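PDB 2JHN: 3-methyladenine dna-glycosylase, which belongs to the HhH-GPD superfamily of base excision DNA repair proteins and also carries an N-terminal domain of the TATA-box binding protein-like type. Local coordinates for residues M1-L6 with T57-G62; D95-M100 with S248-N253; A166-G171 with L187-A192. The protein carries 1 engineered substitution. All blocks are in the same frame, centred on the assembly; numbering follows the deposited sequence. Where two conformers were deposited one is given.

Contact 1 joins neighbouring strands of the N-terminal antiparallel sheet, whereas contacts 2 and 3 pack helices; no secondary-structure element is used twice. Each contact is partly buried and lies 21 to 24 Å from the centre of the chain, and the three centres are about 35 to 42 Å apart. Contact 1 buries 620 Å², more than twice either helix pair, and relies on backbone hydrogen bonds. Contact 2 is mixed, with a tyrosine meeting a helix-capping aspartate and a lysine chain. Contact 3, on the other side of the chain's centre from contact 2, is purely apolar and has no hydrogen bond between its segments.

Contact 1: residues M1-L6 with T57-G62; sequences MWRIEL and TIVVEG
Trp-2 and Val-60 form a hydrogen-bonded pair between strands 2-5 and 57-62 of the antiparallel sheet in the TATA-box binding protein-like domain. Strand 2-5 is an outermost strand, and 57-62 is flanked on its other side by 44-54. The axes of the two short strand segments approach to 4.6 Å at 153°, and the backbone bonds are short and straight: Trp-2 N donates to Val-60 O at 2.9 Å, and Ile-4 N to Ile-58 O at 2.7 Å.

Trp-2 loses the most surface. With CG anti to its carbonyl carbon (chi1 -61°), the indole runs alongside the end of strand 57-62 and turns an edge to the backbone. Its CE3 lies 3.3 Å from Val-60 O, and CZ3 lies 3.7 Å from Gly-62 O; both oxygens are near the ring plane. Trp-69 and Phe-64 stack on the indole, and the mercury ion lies close to this side chain.

On the same sheet face, Val-60 CG2 meets Ile-4 CD1 at 3.9 Å, the two side chains lying at a slant to each other. Helix 69-80 covers them through Trp-69.

The face carrying Arg-3 and Val-59 also holds Thr-57, whose side chain runs beside that of Glu-5 and points the same way. Its methyl CG2 faces the aliphatic part of Arg-3, whose NE makes a salt bridge with Glu-53. A bend at chi2 (-68°) brings the Glu-5 carboxylate alongside the Thr-57 side chain. Thr-57 OG1 donates to the syn side of Glu-5 OE1 at 2.6 Å, somewhat out of the carboxylate plane.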
loop_
_atom_site.group_PDB
_atom_site.type_symbol
_atom_site.label_atom_id
_atom_site.label_comp_id
_atom_site.label_asym_id
_atom_site.label_seq_id
_atom_site.Cartn_x
_atom_site.Cartn_y
_atom_site.Cartn_z
ATOM N N MET A 1 24.455 3.044 -8.575
ATOM C CA MET A 1 24.257 3.311 -7.124
ATOM C C MET A 1 23.786 4.717 -6.922
ATOM O O MET A 1 24.437 5.676 -7.374
ATOM C CB MET A 1 25.574 3.227 -6.347
ATOM C CG MET A 1 26.239 1.932 -6.403
ATOM S SD MET A 1 25.797 1.014 -4.969
ATOM C CE MET A 1 26.048 -0.613 -5.658
ATOM N N TRP A 2 22.670 4.840 -6.219
ATOM C CA TRP A 2 22.281 6.098 -5.616
ATOM C C TRP A 2 21.983 5.769 -4.161
ATOM O O TRP A 2 21.740 4.605 -3.817
ATOM C CB TRP A 2 21.044 6.681 -6.302
ATOM C CG TRP A 2 21.216 6.986 -7.794
ATOM C CD1 TRP A 2 21.558 8.186 -8.358
ATOM C CD2 TRP A 2 21.021 6.074 -8.882
ATOM N NE1 TRP A 2 21.599 8.072 -9.733
ATOM C CE2 TRP A 2 21.271 6.790 -10.080
ATOM C CE3 TRP A 2 20.675 4.719 -8.963
ATOM C CZ2 TRP A 2 21.187 6.186 -11.356
ATOM C CZ3 TRP A 2 20.584 4.113 -10.239
ATOM C CH2 TRP A 2 20.846 4.848 -11.413
ATOM N N ARG A 3 21.986 6.798 -3.323
ATOM C CA ARG A 3 21.769 6.652 -1.880
ATOM C C ARG A 3 20.701 7.618 -1.394
ATOM O O ARG A 3 20.694 8.794 -1.778
ATOM C CB ARG A 3 23.070 6.901 -1.109
ATOM C CG ARG A 3 24.113 5.807 -1.310
ATOM C CD ARG A 3 25.410 6.073 -0.506
ATOM N NE ARG A 3 26.194 4.839 -0.390
ATOM C CZ ARG A 3 27.036 4.376 -1.324
ATOM N NH1 ARG A 3 27.230 5.044 -2.449
ATOM N NH2 ARG A 3 27.669 3.236 -1.128
ATOM N N ILE A 4 19.791 7.096 -0.575
ATOM C CA ILE A 4 18.795 7.911 0.117
ATOM C C ILE A 4 19.225 8.040 1.574
ATOM O O ILE A 4 19.185 7.066 2.320
ATOM C CB ILE A 4 17.381 7.257 0.077
ATOM C CG1 ILE A 4 16.876 7.089 -1.360
ATOM C CG2 ILE A 4 16.371 8.093 0.919
ATOM C CD1 ILE A 4 15.550 6.327 -1.447
ATOM N N GLU A 5 19.615 9.247 1.976
ATOM C CA GLU A 5 20.092 9.491 3.346
ATOM C C GLU A 5 18.974 9.996 4.241
ATOM O O GLU A 5 18.324 10.982 3.919
ATOM C CB GLU A 5 21.251 10.492 3.335
ATOM C CG GLU A 5 22.430 10.064 2.467
ATOM C CD GLU A 5 23.182 8.854 3.007
ATOM O OE1 GLU A 5 22.935 8.388 4.160
ATOM O OE2 GLU A 5 24.050 8.359 2.252
ATOM N N LEU A 6 18.765 9.312 5.356
ATOM C CA LEU A 6 17.644 9.579 6.271
ATOM C C LEU A 6 18.136 10.330 7.501
ATOM O O LEU A 6 19.287 10.145 7.915
ATOM C CB LEU A 6 17.010 8.265 6.729
ATOM C CG LEU A 6 16.695 7.191 5.673
ATOM C CD1 LEU A 6 16.103 5.959 6.330
ATOM C CD2 LEU A 6 15.797 7.750 4.605
ATOM N N THR A 57 20.656 4.730 5.744
ATOM C CA THR A 57 21.014 4.879 4.333
ATOM C C THR A 57 20.425 3.755 3.521
ATOM O O THR A 57 20.746 2.598 3.750
ATOM C CB THR A 57 22.555 4.880 4.117
ATOM O OG1 THR A 57 23.139 5.919 4.896
ATOM C CG2 THR A 57 22.896 5.109 2.637
ATOM N N ILE A 58 19.584 4.110 2.555
ATOM C CA ILE A 58 19.012 3.127 1.643
ATOM C C ILE A 58 19.691 3.299 0.279
ATOM O O ILE A 58 19.667 4.373 -0.317
ATOM C CB ILE A 58 17.445 3.286 1.503
ATOM C CG1 ILE A 58 16.740 3.222 2.877
ATOM C CG2 ILE A 58 16.864 2.264 0.495
ATOM C CD1 ILE A 58 17.042 1.975 3.750
ATOM N N VAL A 59 20.307 2.227 -0.188
ATOM C CA VAL A 59 20.860 2.193 -1.535
ATOM C C VAL A 59 19.771 1.847 -2.556
ATOM O O VAL A 59 18.949 0.952 -2.317
ATOM C CB VAL A 59 22.018 1.187 -1.617
ATOM C CG1 VAL A 59 22.569 1.076 -3.078
ATOM C CG2 VAL A 59 23.107 1.594 -0.635
ATOM N N VAL A 60 19.781 2.578 -3.665
ATOM C CA VAL A 60 18.945 2.281 -4.846
ATOM C C VAL A 60 19.824 1.953 -6.068
ATOM O O VAL A 60 20.801 2.648 -6.357
ATOM C CB VAL A 60 17.978 3.440 -5.193
ATOM C CG1 VAL A 60 17.026 3.024 -6.330
ATOM C CG2 VAL A 60 17.151 3.877 -3.955
ATOM N N GLU A 61 19.473 0.874 -6.748
ATOM C CA GLU A 61 20.058 0.548 -8.047
ATOM C C GLU A 61 18.943 0.372 -9.071
ATOM O O GLU A 61 17.808 -0.009 -8.728
ATOM C CB GLU A 61 20.876 -0.736 -7.947
ATOM C CG GLU A 61 22.053 -0.673 -6.980
ATOM C CD GLU A 61 22.889 -1.945 -7.005
ATOM O OE1 GLU A 61 23.328 -2.354 -8.103
ATOM O OE2 GLU A 61 23.114 -2.540 -5.935
ATOM N N GLY A 62 19.264 0.628 -10.336
ATOM C CA GLY A 62 18.273 0.485 -11.395
ATOM C C GLY A 62 18.827 0.965 -12.718
ATOM O O GLY A 62 19.954 1.467 -12.772
HETATM O O HOH W 1 22.491 1.140 -10.329
#

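Contact 2: residues D95-M100 with S248-N253; sequences DEKLRM and SRLYFN
Tyr-251 meets Lys-97 with a ring face and Asp-95 with its hydroxyl. Lys-97 CB lies 4.0 Å from the Tyr-251 ring centroid and 29° off its normal, a CH-pi contact in which the lysine and tyrosine chains overlap while running in opposite senses. The bend at chi2 (-46°) lays CG, CD and CE of the lysine along Leu-250 O, with CE 3.2 Å from that oxygen; the bend at chi4 sets only the ammonium nitrogen. Leu-250 CD2 also meets Lys-97 CB at 4.1 Å, while Leu-281 and Tyr-284 of helix 274-287 pack on Leu-250.

The Asp-95 carboxylate stands almost perpendicular to the tyrosine ring. Tyr-251 OH is 3.0 Å from Asp-95 OD1 and 3.1 Å from OD2, so its single proton can make a weak bond to either oxygen. OD2 has a firmer partner in the salt bridge to Arg-269.

With Asp-95 CG anti to the backbone N (chi1 175°), OD1 swings over the first turn of helix 96-104. There it accepts from Leu-98 N at 3.0 Å, from above the carboxylate plane. That bond makes Asp-95 a classic aspartate N-cap, here packed against the C-terminal turn of a helix in the HhH-GPD region.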
loop_
_atom_site.group_PDB
_atom_site.type_symbol
_atom_site.label_atom_id
_atom_site.label_comp_id
_atom_site.label_asym_id
_atom_site.label_seq_id
_atom_site.Cartn_x
_atom_site.Cartn_y
_atom_site.Cartn_z
ATOM N N ASP A 95 0.130 8.295 24.242
ATOM C CA ASP A 95 -1.059 7.479 24.404
ATOM C C ASP A 95 -0.582 6.068 24.764
ATOM O O ASP A 95 0.253 5.497 24.047
ATOM C CB ASP A 95 -1.910 7.531 23.102
ATOM C CG ASP A 95 -3.113 6.604 23.121
ATOM O OD1 ASP A 95 -2.961 5.370 23.326
ATOM O OD2 ASP A 95 -4.240 7.093 22.875
ATOM N N GLU A 96 -1.089 5.509 25.872
ATOM C CA GLU A 96 -0.563 4.240 26.390
ATOM C C GLU A 96 -0.593 3.115 25.332
ATOM O O GLU A 96 0.390 2.393 25.161
ATOM C CB GLU A 96 -1.329 3.768 27.630
ATOM C CG GLU A 96 -0.620 2.588 28.304
ATOM C CD GLU A 96 -1.281 2.098 29.586
ATOM O OE1 GLU A 96 -2.209 2.765 30.083
ATOM O OE2 GLU A 96 -0.853 1.023 30.080
ATOM N N LYS A 97 -1.739 2.988 24.658
ATOM C CA LYS A 97 -1.947 1.986 23.603
ATOM C C LYS A 97 -1.129 2.266 22.327
ATOM O O LYS A 97 -0.540 1.334 21.759
ATOM C CB LYS A 97 -3.452 1.809 23.340
ATOM C CG LYS A 97 -4.226 1.201 24.546
ATOM C CD LYS A 97 -3.468 -0.008 25.137
ATOM C CE LYS A 97 -4.186 -0.702 26.299
ATOM N NZ LYS A 97 -4.531 0.207 27.420
ATOM N N LEU A 98 -1.063 3.523 21.867
ATOM C CA LEU A 98 -0.163 3.849 20.748
ATOM C C LEU A 98 1.299 3.568 21.061
ATOM O O LEU A 98 2.045 3.093 20.190
ATOM C CB LEU A 98 -0.327 5.284 20.253
ATOM C CG LEU A 98 -1.728 5.598 19.716
ATOM C CD1 LEU A 98 -1.843 7.093 19.273
ATOM C CD2 LEU A 98 -2.127 4.631 18.591
ATOM N N ARG A 99 1.706 3.851 22.302
ATOM C CA ARG A 99 3.084 3.608 22.714
ATOM C C ARG A 99 3.424 2.111 22.654
ATOM O O ARG A 99 4.526 1.743 22.245
ATOM C CB ARG A 99 3.317 4.131 24.138
ATOM C CG ARG A 99 4.793 4.194 24.526
ATOM C CD ARG A 99 4.979 5.104 25.751
ATOM N NE ARG A 99 4.351 4.518 26.930
ATOM C CZ ARG A 99 3.256 4.988 27.529
ATOM N NH1 ARG A 99 2.676 6.090 27.072
ATOM N NH2 ARG A 99 2.753 4.363 28.601
ATOM N N MET A 100 2.455 1.291 23.066
ATOM C CA MET A 100 2.466 -0.173 22.998
ATOM C C MET A 100 2.646 -0.700 21.559
ATOM O O MET A 100 3.418 -1.639 21.311
ATOM C CB MET A 100 1.138 -0.663 23.570
ATOM C CG MET A 100 1.064 -2.110 23.999
ATOM S SD MET A 100 -0.382 -2.324 25.048
ATOM C CE MET A 100 0.217 -1.702 26.606
ATOM N N SER A 248 -10.482 -2.542 18.619
ATOM C CA SER A 248 -11.227 -3.174 19.714
ATOM C C SER A 248 -10.306 -3.874 20.706
ATOM O O SER A 248 -10.508 -3.745 21.924
ATOM C CB SER A 248 -12.250 -4.164 19.164
ATOM O OG SER A 248 -13.242 -3.473 18.422
ATOM N N ARG A 249 -9.319 -4.605 20.184
ATOM C CA ARG A 249 -8.303 -5.301 20.989
ATOM C C ARG A 249 -7.428 -4.339 21.797
ATOM O O ARG A 249 -7.111 -4.604 22.966
ATOM C CB ARG A 249 -7.446 -6.216 20.105
ATOM C CG ARG A 249 -6.682 -7.274 20.876
ATOM C CD ARG A 249 -6.580 -8.583 20.111
ATOM N NE ARG A 249 -6.040 -9.637 20.968
ATOM C CZ ARG A 249 -4.740 -9.862 21.142
ATOM N NH1 ARG A 249 -3.847 -9.118 20.506
ATOM N NH2 ARG A 249 -4.330 -10.834 21.944
ATOM N N LEU A 250 -7.073 -3.208 21.192
ATOM C CA LEU A 250 -6.275 -2.190 21.852
ATOM C C LEU A 250 -6.993 -1.428 22.953
ATOM O O LEU A 250 -6.416 -1.196 24.018
ATOM C CB LEU A 250 -5.746 -1.178 20.829
ATOM C CG LEU A 250 -4.454 -1.528 20.113
ATOM C CD1 LEU A 250 -4.185 -0.454 19.077
ATOM C CD2 LEU A 250 -3.286 -1.635 21.097
ATOM N N TYR A 251 -8.237 -1.025 22.693
ATOM C CA TYR A 251 -8.912 -0.048 23.531
ATOM C C TYR A 251 -10.148 -0.557 24.258
ATOM O O TYR A 251 -10.678 0.132 25.145
ATOM C CB TYR A 251 -9.305 1.178 22.692
ATOM C CG TYR A 251 -8.143 2.074 22.303
ATOM C CD1 TYR A 251 -7.587 2.983 23.215
ATOM C CD2 TYR A 251 -7.616 2.031 21.014
ATOM C CE1 TYR A 251 -6.521 3.818 22.853
ATOM C CE2 TYR A 251 -6.555 2.859 20.637
ATOM C CZ TYR A 251 -6.003 3.747 21.551
ATOM O OH TYR A 251 -4.960 4.569 21.189
ATOM N N PHE A 252 -10.654 -1.710 23.838
ATOM C CA PHE A 252 -11.943 -2.199 24.322
ATOM C C PHE A 252 -11.818 -3.634 24.804
ATOM O O PHE A 252 -12.801 -4.377 24.824
ATOM C CB PHE A 252 -13.034 -2.072 23.238
ATOM C CG PHE A 252 -13.377 -0.645 22.882
ATOM C CD1 PHE A 252 -14.419 0.017 23.525
ATOM C CD2 PHE A 252 -12.648 0.043 21.900
ATOM C CE1 PHE A 252 -14.739 1.334 23.206
ATOM C CE2 PHE A 252 -12.959 1.360 21.568
ATOM C CZ PHE A 252 -14.008 2.013 22.222
ATOM N N ASN A 253 -10.595 -4.011 25.169
ATOM C CA ASN A 253 -10.269 -5.355 25.665
ATOM C C ASN A 253 -10.855 -6.508 24.836
ATOM O O ASN A 253 -11.337 -7.508 25.385
ATOM C CB ASN A 253 -10.669 -5.482 27.147
ATOM C CG ASN A 253 -9.814 -6.488 27.898
ATOM O OD1 ASN A 253 -8.592 -6.353 27.968
ATOM N ND2 ASN A 253 -10.458 -7.498 28.471
#

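Contact 3: residues A166-G171 with L187-A192; sequences AILKAG and LIVEIA
Ile-167 has chi1 at -67°, which sets CG2 anti to its backbone N and presents that methyl to helix 182-192. There it meets CG2 of Ile-188 at 3.9 Å, the two branched chains lying at a slant, and CB of Ala-192 at 3.8 Å. Val-189 places its branches in the same two positions, CG1 anti to the backbone N (chi1 169°) and CG2 beside the N, which splits the two methyls between different partners. CG1 is directed to Leu-168, whose CD2 lies 4.1 Å away, while CG2 touches the backbone of Gly-171, 3.8 Å from its carbonyl carbon. The same CG2 also lies near CG2 of Ile-167.

Ala-192 contributes a single methyl. Its CB points at the opposing helix and is gripped by two consecutive residues, Ile-167 and Leu-168; CD2 of Leu-168 comes to 3.6 Å. The leucine thus bridges Val-189 and Ala-192, one turn of helix apart, from the more exposed side, whereas Ile-167 reaches them from the buried side, where Phe-119 of helix 118-127 and Leu-175 continue the apolar packing.

The axes of the two short helix segments approach to 9.0 Å with 136° between their directions, so the segments run roughly antiparallel but clearly splayed. The nearest CA atoms, those of Leu-168 and Val-189, are 6.0 Å apart. No hydrogen bond crosses the interface, which rests on apolar van der Waals packing, with one methyl against the Gly-171 backbone.

Helices 164-177 and 182-192 follow one another in the chain with a short connection that includes Cys-178, a residue of the mercuribenzoic acid pocket. Their apolar packing is that of a splayed alpha-alpha hairpin, one of the consecutive helix pairs that build the largely helical HhH-GPD fold.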
loop_
_atom_site.group_PDB
_atom_site.type_symbol
_atom_site.label_atom_id
_atom_site.label_comp_id
_atom_site.label_asym_id
_atom_site.label_seq_id
_atom_site.Cartn_x
_atom_site.Cartn_y
_atom_site.Cartn_z
ATOM N N ALA A 166 -2.715 -2.042 -20.803
ATOM C CA ALA A 166 -2.567 -3.493 -20.715
ATOM C C ALA A 166 -3.845 -4.150 -20.207
ATOM O O ALA A 166 -4.230 -5.215 -20.681
ATOM C CB ALA A 166 -1.374 -3.853 -19.808
ATOM N N ILE A 167 -4.498 -3.496 -19.243
ATOM C CA ILE A 167 -5.792 -3.940 -18.708
ATOM C C ILE A 167 -6.934 -3.875 -19.730
ATOM O O ILE A 167 -7.757 -4.799 -19.825
ATOM C CB ILE A 167 -6.152 -3.147 -17.410
ATOM C CG1 ILE A 167 -5.168 -3.533 -16.298
ATOM C CG2 ILE A 167 -7.614 -3.392 -16.976
ATOM C CD1 ILE A 167 -5.150 -5.049 -15.945
ATOM N N LEU A 168 -6.976 -2.785 -20.485
ATOM C CA LEU A 168 -7.985 -2.640 -21.524
ATOM C C LEU A 168 -7.837 -3.767 -22.556
ATOM O O LEU A 168 -8.834 -4.363 -22.983
ATOM C CB LEU A 168 -7.900 -1.242 -22.161
ATOM C CG LEU A 168 -8.358 -0.079 -21.252
ATOM C CD1 LEU A 168 -8.185 1.239 -21.978
ATOM C CD2 LEU A 168 -9.806 -0.244 -20.761
ATOM N N LYS A 169 -6.592 -4.087 -22.898
ATOM C CA LYS A 169 -6.274 -5.213 -23.783
ATOM C C LYS A 169 -6.643 -6.570 -23.172
ATOM O O LYS A 169 -7.250 -7.401 -23.839
ATOM C CB LYS A 169 -4.801 -5.179 -24.229
ATOM C CG LYS A 169 -4.378 -6.393 -25.121
ATOM C CD LYS A 169 -5.229 -6.518 -26.422
ATOM C CE LYS A 169 -4.987 -7.874 -27.129
ATOM N NZ LYS A 169 -6.085 -8.279 -28.062
ATOM N N ALA A 170 -6.308 -6.791 -21.902
ATOM C CA ALA A 170 -6.710 -8.014 -21.197
ATOM C C ALA A 170 -8.220 -8.194 -21.258
ATOM O O ALA A 170 -8.711 -9.307 -21.452
ATOM C CB ALA A 170 -6.228 -7.974 -19.697
ATOM N N GLY A 171 -8.949 -7.086 -21.081
ATOM C CA GLY A 171 -10.416 -7.087 -21.092
ATOM C C GLY A 171 -11.048 -7.807 -19.922
ATOM O O GLY A 171 -10.353 -8.400 -19.089
ATOM N N LEU A 187 -15.427 -3.794 -13.316
ATOM C CA LEU A 187 -15.149 -2.520 -12.662
ATOM C C LEU A 187 -13.701 -2.040 -12.934
ATOM O O LEU A 187 -13.472 -0.860 -13.202
ATOM C CB LEU A 187 -15.446 -2.640 -11.169
ATOM C CG LEU A 187 -15.388 -1.378 -10.299
ATOM C CD1 LEU A 187 -16.244 -0.249 -10.887
ATOM C CD2 LEU A 187 -15.788 -1.718 -8.862
ATOM N N ILE A 188 -12.740 -2.960 -12.871
ATOM C CA ILE A 188 -11.337 -2.631 -13.154
ATOM C C ILE A 188 -11.181 -2.123 -14.594
ATOM O O ILE A 188 -10.537 -1.109 -14.843
ATOM C CB ILE A 188 -10.391 -3.808 -12.796
ATOM C CG1 ILE A 188 -10.393 -4.001 -11.263
ATOM C CG2 ILE A 188 -8.966 -3.553 -13.364
ATOM C CD1 ILE A 188 -9.696 -5.238 -10.770
ATOM N N VAL A 189 -11.820 -2.802 -15.547
ATOM C CA VAL A 189 -11.785 -2.326 -16.929
ATOM C C VAL A 189 -12.395 -0.910 -17.019
ATOM O O VAL A 189 -11.835 -0.016 -17.651
ATOM C CB VAL A 189 -12.444 -3.348 -17.895
ATOM C CG1 VAL A 189 -12.646 -2.733 -19.292
ATOM C CG2 VAL A 189 -11.594 -4.619 -17.982
ATOM N N GLU A 190 -13.505 -0.695 -16.322
ATOM C CA GLU A 190 -14.151 0.620 -16.243
ATOM C C GLU A 190 -13.186 1.734 -15.770
ATOM O O GLU A 190 -13.049 2.791 -16.399
ATOM C CB GLU A 190 -15.379 0.526 -15.325
ATOM C CG GLU A 190 -16.376 1.662 -15.482
ATOM C CD GLU A 190 -17.593 1.566 -14.530
ATOM O OE1 GLU A 190 -17.970 0.451 -14.082
ATOM O OE2 GLU A 190 -18.196 2.631 -14.262
ATOM N N ILE A 191 -12.484 1.457 -14.676
ATOM C CA ILE A 191 -11.501 2.377 -14.133
ATOM C C ILE A 191 -10.350 2.612 -15.124
ATOM O O ILE A 191 -9.866 3.742 -15.278
ATOM C CB ILE A 191 -10.987 1.868 -12.750
ATOM C CG1 ILE A 191 -12.140 1.812 -11.704
ATOM C CG2 ILE A 191 -9.771 2.670 -12.292
ATOM C CD1 ILE A 191 -12.630 3.163 -11.238
ATOM N N ALA A 192 -9.938 1.555 -15.830
ATOM C CA ALA A 192 -8.841 1.663 -16.820
ATOM C C ALA A 192 -9.101 2.678 -17.960
ATOM O O ALA A 192 -8.167 3.269 -18.530
ATOM C CB ALA A 192 -8.496 0.260 -17.396
#